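Local coordinates for protein spermidine synthase (Corynebacterium glutamicum ATCC 13032, PDB 3GJY) that probably acts as a spermidine synthase, transferring an aminopropyl group from decarboxylated S-adenosylmethionine to putrescine in polyamine biosynthesis, at residues A108-D122 and P139-V151. Numbering follows the deposited sequence. Where two conformers were deposited one is given.
Sequences ADVYPQSRNTVVELD and PRVKIRVDDARMV
Strands 115-120 and 141-145 run parallel, their short axes 4.6 Å apart at closest and 24° off alignment. N116, V118 and E120 each bond through both N and O to the neighbouring strand, with N116 paired to V141 and V118 to I143. The ladder is regular in the middle, where V118 N reaches K142 O at 2.8 Å; the last bond, D146 N to E120 O, is longer at 3.2 Å. R140 O accepts twice: from N116 N, and from N116 ND2 at 3.2 Å. That ND2 also donates to S114 OG, and OD1 of the same amide accepts from H95, so the buried amide is fixed in rotation. R140 bends back at chi3 (66°) toward the end of helix 102-110. Its NH1 donates to A108 O at 2.8 Å; the oxygen lies in the guanidinium plane, but the nitrogen sits well above the carbonyl plane. Water 1 accepts from R140 NE, and water 2 links NH1 to OD1 of D109, whose OD2 is bonded to Q64. At the other end, V119 CG1, anti to the backbone N (chi1 -178°), packs against the first turn of helix 148-153, 3.7 Å from A148 CA and 3.9 Å from V151 CG2. Strand 141-145 is the outer edge of the sheet and 115-120 its neighbour, in a beta-alpha-beta unit joined through helix 123-132, within the Rossmann-like fold of AdoMet-dependent methyltransferases that spermidine synthases share.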
ATOM      1  N   ALA A 108      -7.814  10.682  -2.110  1.00 11.40           N
ATOM      2  CA  ALA A 108      -8.607  11.853  -1.687  1.00 11.71           C
ATOM      3  C   ALA A 108      -9.163  12.617  -2.907  1.00 11.63           C
ATOM      4  O   ALA A 108     -10.270  13.187  -2.850  1.00 12.43           O
ATOM      5  CB  ALA A 108      -7.806  12.771  -0.809  1.00 11.65           C
ATOM      6  N   ASP A 109      -8.414  12.611  -4.013  1.00 11.98           N
ATOM      7  CA  ASP A 109      -8.914  13.301  -5.202  1.00 12.41           C
ATOM      8  C   ASP A 109      -9.920  12.460  -6.006  1.00 13.33           C
ATOM      9  O   ASP A 109     -10.948  12.969  -6.482  1.00 14.31           O
ATOM     10  CB  ASP A 109      -7.756  13.711  -6.114  1.00 12.81           C
ATOM     11  CG  ASP A 109      -8.201  14.694  -7.179  1.00 14.09           C
ATOM     12  OD1 ASP A 109      -8.575  15.828  -6.805  1.00 16.40           O
ATOM     13  OD2 ASP A 109      -8.187  14.328  -8.371  1.00 17.24           O
ATOM     14  N   VAL A 110      -9.619  11.168  -6.138  1.00 12.51           N
ATOM     15  CA  VAL A 110     -10.521  10.252  -6.848  1.00 13.47           C
ATOM     16  C   VAL A 110     -11.880  10.144  -6.135  1.00 13.35           C
ATOM     17  O   VAL A 110     -12.936  10.122  -6.793  1.00 15.27           O
ATOM     18  CB  VAL A 110      -9.893   8.869  -6.984  1.00 13.10           C
ATOM     19  CG1 VAL A 110     -10.884   7.840  -7.576  1.00 14.70           C
ATOM     20  CG2 VAL A 110      -8.662   8.977  -7.886  1.00 14.42           C
ATOM     21  N   TYR A 111     -11.824  10.125  -4.804  1.00 12.98           N
ATOM     22  CA  TYR A 111     -12.998   9.989  -3.965  1.00 13.08           C
ATOM     23  C   TYR A 111     -13.052  11.198  -3.049  1.00 13.22           C
ATOM     24  O   TYR A 111     -12.509  11.185  -1.940  1.00 12.77           O
ATOM     25  CB  TYR A 111     -12.890   8.690  -3.166  1.00 13.13           C
ATOM     26  CG  TYR A 111     -12.790   7.435  -4.011  1.00 12.10           C
ATOM     27  CD1 TYR A 111     -13.855   7.066  -4.859  1.00 13.73           C
ATOM     28  CD2 TYR A 111     -11.655   6.623  -3.955  1.00 13.59           C
ATOM     29  CE1 TYR A 111     -13.799   5.919  -5.662  1.00 12.04           C
ATOM     30  CE2 TYR A 111     -11.568   5.448  -4.742  1.00 14.32           C
ATOM     31  CZ  TYR A 111     -12.651   5.109  -5.599  1.00 12.71           C
ATOM     32  OH  TYR A 111     -12.590   3.955  -6.329  1.00 13.66           O
ATOM     33  N   PRO A 112     -13.674  12.298  -3.521  1.00 14.64           N
ATOM     34  CA  PRO A 112     -13.520  13.578  -2.815  1.00 15.47           C
ATOM     35  C   PRO A 112     -14.201  13.689  -1.460  1.00 15.47           C
ATOM     36  O   PRO A 112     -13.967  14.680  -0.742  1.00 15.88           O
ATOM     37  CB  PRO A 112     -14.076  14.607  -3.820  1.00 16.29           C
ATOM     38  CG  PRO A 112     -14.914  13.827  -4.758  1.00 18.11           C
ATOM     39  CD  PRO A 112     -14.329  12.452  -4.836  1.00 15.57           C
ATOM     40  N   GLN A 113     -15.003  12.683  -1.105  1.00 14.99           N
ATOM     41  CA  GLN A 113     -15.640  12.602   0.215  0.50 15.34           C
ATOM     42  C   GLN A 113     -14.948  11.598   1.126  1.00 14.70           C
ATOM     43  O   GLN A 113     -15.362  11.417   2.279  1.00 16.62           O
ATOM     44  CB  GLN A 113     -17.118  12.243   0.067  0.50 16.20           C
ATOM     45  CG  GLN A 113     -17.902  13.298  -0.705  0.50 16.39           C
ATOM     46  CD  GLN A 113     -19.347  12.922  -0.911  0.50 19.54           C
ATOM     47  OE1 GLN A 113     -19.691  12.176  -1.830  0.50 20.95           O
ATOM     48  NE2 GLN A 113     -20.206  13.453  -0.068  0.50 23.30           N
ATOM     49  N   SER A 114     -13.913  10.927   0.609  1.00 13.63           N
ATOM     50  CA  SER A 114     -13.181   9.945   1.422  1.00 12.81           C
ATOM     51  C   SER A 114     -12.335  10.607   2.511  1.00 12.33           C
ATOM     52  O   SER A 114     -11.922  11.771   2.385  1.00 13.40           O
ATOM     53  CB  SER A 114     -12.314   9.031   0.538  1.00 13.24           C
ATOM     54  OG  SER A 114     -11.212   9.727  -0.053  1.00 13.22           O
ATOM     55  N   ARG A 115     -12.153   9.866   3.591  1.00 12.05           N
ATOM     56  CA  ARG A 115     -11.256  10.251   4.660  1.00 11.80           C
ATOM     57  C   ARG A 115     -10.071   9.316   4.650  1.00 11.47           C
ATOM     58  O   ARG A 115     -10.247   8.106   4.866  1.00 12.92           O
ATOM     59  CB  ARG A 115     -11.962  10.140   6.004  1.00 12.04           C
ATOM     60  CG  ARG A 115     -13.009  11.246   6.233  1.00 14.71           C
ATOM     61  CD  ARG A 115     -13.546  11.254   7.657  1.00 20.27           C
ATOM     62  NE  ARG A 115     -14.517  10.194   7.859  1.00 21.94           N
ATOM     63  CZ  ARG A 115     -14.866   9.694   9.056  1.00 21.56           C
ATOM     64  NH1 ARG A 115     -14.259  10.105  10.186  1.00 21.92           N
ATOM     65  NH2 ARG A 115     -15.816   8.742   9.129  1.00 21.51           N
ATOM     66  N   ASN A 116      -8.876   9.854   4.402  1.00 10.53           N
ATOM     67  CA  ASN A 116      -7.639   9.046   4.335  1.00 10.16           C
ATOM     68  C   ASN A 116      -6.787   9.363   5.542  1.00 10.35           C
ATOM     69  O   ASN A 116      -6.461  10.528   5.762  1.00 12.15           O
ATOM     70  CB  ASN A 116      -6.845   9.393   3.065  1.00 11.20           C
ATOM     71  CG  ASN A 116      -7.566   8.951   1.804  1.00 10.38           C
ATOM     72  OD1 ASN A 116      -7.306   7.841   1.275  1.00 11.11           O
ATOM     73  ND2 ASN A 116      -8.528   9.751   1.357  1.00 11.55           N
ATOM     74  N   THR A 117      -6.481   8.350   6.340  1.00 10.45           N
ATOM     75  CA  THR A 117      -5.620   8.539   7.511  1.00  9.98           C
ATOM     76  C   THR A 117      -4.303   7.834   7.253  1.00 10.43           C
ATOM     77  O   THR A 117      -4.310   6.640   6.956  1.00 11.77           O
ATOM     78  CB  THR A 117      -6.285   7.985   8.769  1.00 11.25           C
ATOM     79  OG1 THR A 117      -7.519   8.683   8.965  1.00 13.37           O
ATOM     80  CG2 THR A 117      -5.412   8.159   9.979  1.00 14.05           C
ATOM     81  N   VAL A 118      -3.201   8.569   7.341  1.00 10.90           N
ATOM     82  CA  VAL A 118      -1.873   8.012   7.102  1.00 10.40           C
ATOM     83  C   VAL A 118      -1.170   7.903   8.447  1.00 11.08           C
ATOM     84  O   VAL A 118      -1.040   8.892   9.149  1.00 12.55           O
ATOM     85  CB  VAL A 118      -1.036   8.908   6.122  1.00 11.17           C
ATOM     86  CG1 VAL A 118       0.333   8.252   5.852  1.00 13.28           C
ATOM     87  CG2 VAL A 118      -1.802   9.140   4.799  1.00 11.58           C
ATOM     88  N   VAL A 119      -0.698   6.712   8.772  1.00 10.94           N
ATOM     89  CA  VAL A 119       0.091   6.476   9.979  1.00 11.47           C
ATOM     90  C   VAL A 119       1.546   6.453   9.552  1.00 11.34           C
ATOM     91  O   VAL A 119       1.999   5.534   8.824  1.00 12.93           O
ATOM     92  CB  VAL A 119      -0.275   5.160  10.688  1.00 10.91           C
ATOM     93  CG1 VAL A 119       0.572   5.001  11.981  1.00 14.55           C
ATOM     94  CG2 VAL A 119      -1.784   5.091  10.953  1.00 14.47           C
ATOM     95  N   GLU A 120       2.268   7.495   9.960  1.00 11.51           N
ATOM     96  CA  GLU A 120       3.664   7.691   9.529  1.00 12.21           C
ATOM     97  C   GLU A 120       4.569   7.700  10.762  1.00 13.49           C
ATOM     98  O   GLU A 120       4.320   8.454  11.712  1.00 14.47           O
ATOM     99  CB  GLU A 120       3.759   9.041   8.784  1.00 12.82           C
ATOM    100  CG  GLU A 120       5.201   9.517   8.551  1.00 12.70           C
ATOM    101  CD  GLU A 120       6.031   8.456   7.840  1.00 15.63           C
ATOM    102  OE1 GLU A 120       5.517   7.779   6.914  1.00 19.17           O
ATOM    103  OE2 GLU A 120       7.195   8.288   8.202  1.00 17.42           O
ATOM    104  N   LEU A 121       5.661   6.940  10.697  1.00 14.39           N
ATOM    105  CA  LEU A 121       6.632   6.841  11.784  1.00 15.64           C
ATOM    106  C   LEU A 121       7.400   8.156  12.066  1.00 14.17           C
ATOM    107  O   LEU A 121       7.676   8.505  13.227  1.00 16.24           O
ATOM    108  CB  LEU A 121       7.617   5.720  11.414  1.00 17.08           C
ATOM    109  CG  LEU A 121       8.737   5.428  12.413  1.00 19.38           C
ATOM    110  CD1 LEU A 121       8.169   4.863  13.720  1.00 24.33           C
ATOM    111  CD2 LEU A 121       9.784   4.515  11.766  1.00 22.30           C
ATOM    112  N   ASP A 122       7.726   8.865  11.000  1.00 14.08           N
ATOM    113  CA  ASP A 122       8.729   9.913  11.013  1.00 13.65           C
ATOM    114  C   ASP A 122       8.047  11.279  11.108  1.00 13.48           C
ATOM    115  O   ASP A 122       7.402  11.720  10.153  1.00 13.70           O
ATOM    116  CB  ASP A 122       9.609   9.769   9.763  1.00 14.27           C
ATOM    117  CG  ASP A 122      10.832  10.666   9.795  1.00 14.10           C
ATOM    118  OD1 ASP A 122      10.716  11.844  10.218  1.00 15.39           O
ATOM    119  OD2 ASP A 122      11.909  10.180   9.377  1.00 15.65           O
ATOM    120  N   PRO A 139     -10.077  16.242   7.345  1.00 10.81           N
ATOM    121  CA  PRO A 139      -9.844  14.796   7.415  1.00 11.33           C
ATOM    122  C   PRO A 139      -9.679  14.124   6.037  1.00 10.54           C
ATOM    123  O   PRO A 139      -9.542  12.891   5.981  1.00 11.40           O
ATOM    124  CB  PRO A 139     -11.121  14.293   8.099  1.00 11.66           C
ATOM    125  CG  PRO A 139     -12.190  15.213   7.544  1.00 12.42           C
ATOM    126  CD  PRO A 139     -11.513  16.564   7.533  1.00 12.76           C
ATOM    127  N   ARG A 140      -9.661  14.881   4.943  1.00 10.48           N
ATOM    128  CA  ARG A 140      -9.490  14.237   3.608  1.00 11.36           C
ATOM    129  C   ARG A 140      -8.173  13.492   3.580  1.00 11.42           C
ATOM    130  O   ARG A 140      -8.117  12.355   3.126  1.00 11.55           O
ATOM    131  CB  ARG A 140      -9.612  15.251   2.468  1.00 11.92           C
ATOM    132  CG  ARG A 140     -11.036  15.778   2.352  1.00 13.50           C
ATOM    133  CD  ARG A 140     -11.117  16.774   1.219  1.00 13.19           C
ATOM    134  NE  ARG A 140     -10.873  16.096  -0.039  1.00 13.48           N
ATOM    135  CZ  ARG A 140     -10.438  16.684  -1.156  1.00 13.54           C
ATOM    136  NH1 ARG A 140     -10.247  15.951  -2.250  1.00 14.66           N
ATOM    137  NH2 ARG A 140     -10.183  18.000  -1.193  1.00 15.73           N
ATOM    138  N   VAL A 141      -7.118  14.148   4.042  1.00 10.93           N
ATOM    139  CA  VAL A 141      -5.857  13.470   4.399  1.00 11.53           C
ATOM    140  C   VAL A 141      -5.495  13.926   5.802  1.00 11.32           C
ATOM    141  O   VAL A 141      -5.350  15.117   6.041  1.00 12.00           O
ATOM    142  CB  VAL A 141      -4.681  13.743   3.420  1.00 11.52           C
ATOM    143  CG1 VAL A 141      -3.372  13.085   3.970  1.00 12.17           C
ATOM    144  CG2 VAL A 141      -5.019  13.163   2.025  1.00 12.22           C
ATOM    145  N   LYS A 142      -5.411  12.971   6.724  1.00 11.01           N
ATOM    146  CA  LYS A 142      -5.061  13.212   8.141  1.00 11.19           C
ATOM    147  C   LYS A 142      -3.854  12.381   8.479  1.00 12.15           C
ATOM    148  O   LYS A 142      -3.845  11.193   8.135  1.00 13.48           O
ATOM    149  CB  LYS A 142      -6.227  12.838   9.047  1.00 12.23           C
ATOM    150  CG  LYS A 142      -6.017  13.049  10.558  1.00 15.10           C
ATOM    151  CD  LYS A 142      -7.356  12.623  11.271  1.00 18.44           C
ATOM    152  CE  LYS A 142      -7.365  12.884  12.753  1.00 23.11           C
ATOM    153  NZ  LYS A 142      -8.688  12.455  13.350  1.00 27.70           N
ATOM    154  N   ILE A 143      -2.827  12.977   9.068  1.00 12.34           N
ATOM    155  CA  ILE A 143      -1.581  12.233   9.391  1.00 12.06           C
ATOM    156  C   ILE A 143      -1.513  11.976  10.885  1.00 11.55           C
ATOM    157  O   ILE A 143      -1.700  12.900  11.693  1.00 13.85           O
ATOM    158  CB  ILE A 143      -0.312  12.991   8.922  1.00 11.93           C
ATOM    159  CG1 ILE A 143      -0.437  13.388   7.425  1.00 12.48           C
ATOM    160  CG2 ILE A 143       0.935  12.175   9.216  1.00 14.45           C
ATOM    161  CD1 ILE A 143       0.565  14.425   6.988  1.00 14.02           C
ATOM    162  N   ARG A 144      -1.287  10.720  11.246  1.00 11.91           N
ATOM    163  CA  ARG A 144      -1.022  10.354  12.636  1.00 13.58           C
ATOM    164  C   ARG A 144       0.427   9.893  12.696  1.00 13.64           C
ATOM    165  O   ARG A 144       0.794   8.950  11.977  1.00 13.84           O
ATOM    166  CB  ARG A 144      -1.984   9.226  13.061  1.00 14.55           C
ATOM    167  CG  ARG A 144      -1.776   8.755  14.456  1.00 18.56           C
ATOM    168  CD  ARG A 144      -2.808   7.740  14.868  1.00 21.16           C
ATOM    169  NE  ARG A 144      -2.440   7.210  16.168  1.00 23.42           N
ATOM    170  CZ  ARG A 144      -3.222   6.393  16.864  1.00 23.39           C
ATOM    171  NH1 ARG A 144      -4.395   6.046  16.376  1.00 26.44           N
ATOM    172  NH2 ARG A 144      -2.809   5.943  18.029  1.00 28.00           N
ATOM    173  N   VAL A 145       1.221  10.507  13.582  1.00 13.67           N
ATOM    174  CA  VAL A 145       2.626  10.115  13.745  1.00 13.66           C
ATOM    175  C   VAL A 145       2.638   9.068  14.855  1.00 14.29           C
ATOM    176  O   VAL A 145       2.367   9.380  16.037  1.00 16.96           O
ATOM    177  CB  VAL A 145       3.513  11.301  14.084  1.00 13.81           C
ATOM    178  CG1 VAL A 145       4.944  10.812  14.332  1.00 16.37           C
ATOM    179  CG2 VAL A 145       3.466  12.290  12.921  1.00 16.02           C
ATOM    180  N   ASP A 146       2.874   7.808  14.460  1.00 14.31           N
ATOM    181  CA  ASP A 146       2.745   6.684  15.388  0.50 15.31           C
ATOM    182  C   ASP A 146       3.385   5.449  14.771  1.00 15.18           C
ATOM    183  O   ASP A 146       3.709   5.457  13.581  1.00 16.26           O
ATOM    184  CB  ASP A 146       1.257   6.406  15.648  0.50 15.65           C
ATOM    185  CG  ASP A 146       0.968   6.011  17.088  0.50 17.35           C
ATOM    186  OD1 ASP A 146       1.792   5.325  17.711  0.50 19.07           O
ATOM    187  OD2 ASP A 146      -0.110   6.398  17.587  0.50 21.00           O
ATOM    188  N   ASP A 147       3.517   4.393  15.585  1.00 16.24           N
ATOM    189  CA  ASP A 147       3.933   3.094  15.062  0.50 17.03           C
ATOM    190  C   ASP A 147       2.704   2.395  14.480  1.00 16.54           C
ATOM    191  O   ASP A 147       1.707   2.165  15.141  1.00 16.84           O
ATOM    192  CB  ASP A 147       4.612   2.215  16.115  0.50 18.58           C
ATOM    193  CG  ASP A 147       4.564   0.726  15.765  0.50 19.60           C
ATOM    194  OD1 ASP A 147       4.782   0.327  14.590  0.50 20.42           O
ATOM    195  OD2 ASP A 147       4.295  -0.062  16.689  0.50 23.25           O
ATOM    196  N   ALA A 148       2.796   2.095  13.194  1.00 15.42           N
ATOM    197  CA  ALA A 148       1.674   1.488  12.489  1.00 14.35           C
ATOM    198  C   ALA A 148       1.227   0.129  13.035  1.00 13.43           C
ATOM    199  O   ALA A 148       0.023  -0.202  12.953  1.00 12.86           O
ATOM    200  CB  ALA A 148       1.972   1.399  10.993  1.00 15.60           C
ATOM    201  N   ARG A 149       2.157  -0.695  13.505  1.00 14.86           N
ATOM    202  CA  ARG A 149       1.757  -1.984  14.079  1.00 14.19           C
ATOM    203  C   ARG A 149       0.927  -1.753  15.334  1.00 15.45           C
ATOM    204  O   ARG A 149      -0.119  -2.385  15.518  1.00 15.19           O
ATOM    205  CB  ARG A 149       2.979  -2.839  14.437  1.00 14.61           C
ATOM    206  CG  ARG A 149       2.624  -4.082  15.218  1.00 16.03           C
ATOM    207  CD  ARG A 149       1.689  -5.120  14.517  1.00 17.36           C
ATOM    208  NE  ARG A 149       1.237  -6.086  15.526  1.00 16.67           N
ATOM    209  CZ  ARG A 149       1.468  -7.398  15.539  1.00 15.42           C
ATOM    210  NH1 ARG A 149       2.144  -8.000  14.559  1.00 15.49           N
ATOM    211  NH2 ARG A 149       1.040  -8.102  16.591  1.00 17.67           N
HETATM  212  N   MSE A 150       1.355  -0.807  16.170  1.00 15.52           N
HETATM  213  CA  MSE A 150       0.584  -0.528  17.376  0.50 16.36           C
HETATM  214  C   MSE A 150      -0.782   0.058  17.046  1.00 15.85           C
HETATM  215  O   MSE A 150      -1.777  -0.290  17.681  1.00 15.44           O
HETATM  216  CB  MSE A 150       1.365   0.340  18.366  0.50 18.36           C
HETATM  217  CG  MSE A 150       2.571  -0.363  18.894  0.50 22.29           C
HETATM  218 SE   MSE A 150       2.044  -1.907  19.970  0.35 31.55          SE
HETATM  219  CE  MSE A 150       1.368  -0.909  21.497  0.50 31.73           C
ATOM    220  N   VAL A 151      -0.850   0.913  16.031  1.00 14.02           N
ATOM    221  CA  VAL A 151      -2.156   1.472  15.647  1.00 12.97           C
ATOM    222  C   VAL A 151      -3.077   0.318  15.183  1.00 12.99           C
ATOM    223  O   VAL A 151      -4.253   0.285  15.573  1.00 13.43           O
ATOM    224  CB  VAL A 151      -1.989   2.559  14.568  1.00 12.77           C
ATOM    225  CG1 VAL A 151      -3.349   2.967  13.990  1.00 14.25           C
ATOM    226  CG2 VAL A 151      -1.307   3.775  15.180  1.00 13.72           C
TER
HETATM  227  O   HOH W   1     -11.174  13.217   0.079  1.00 14.54           O
HETATM  228  O   HOH W   2      -8.108  16.623  -4.266  1.00 15.76           O
HETATM  229  O   HOH W   3      -9.107  11.123   8.129  1.00 14.17           O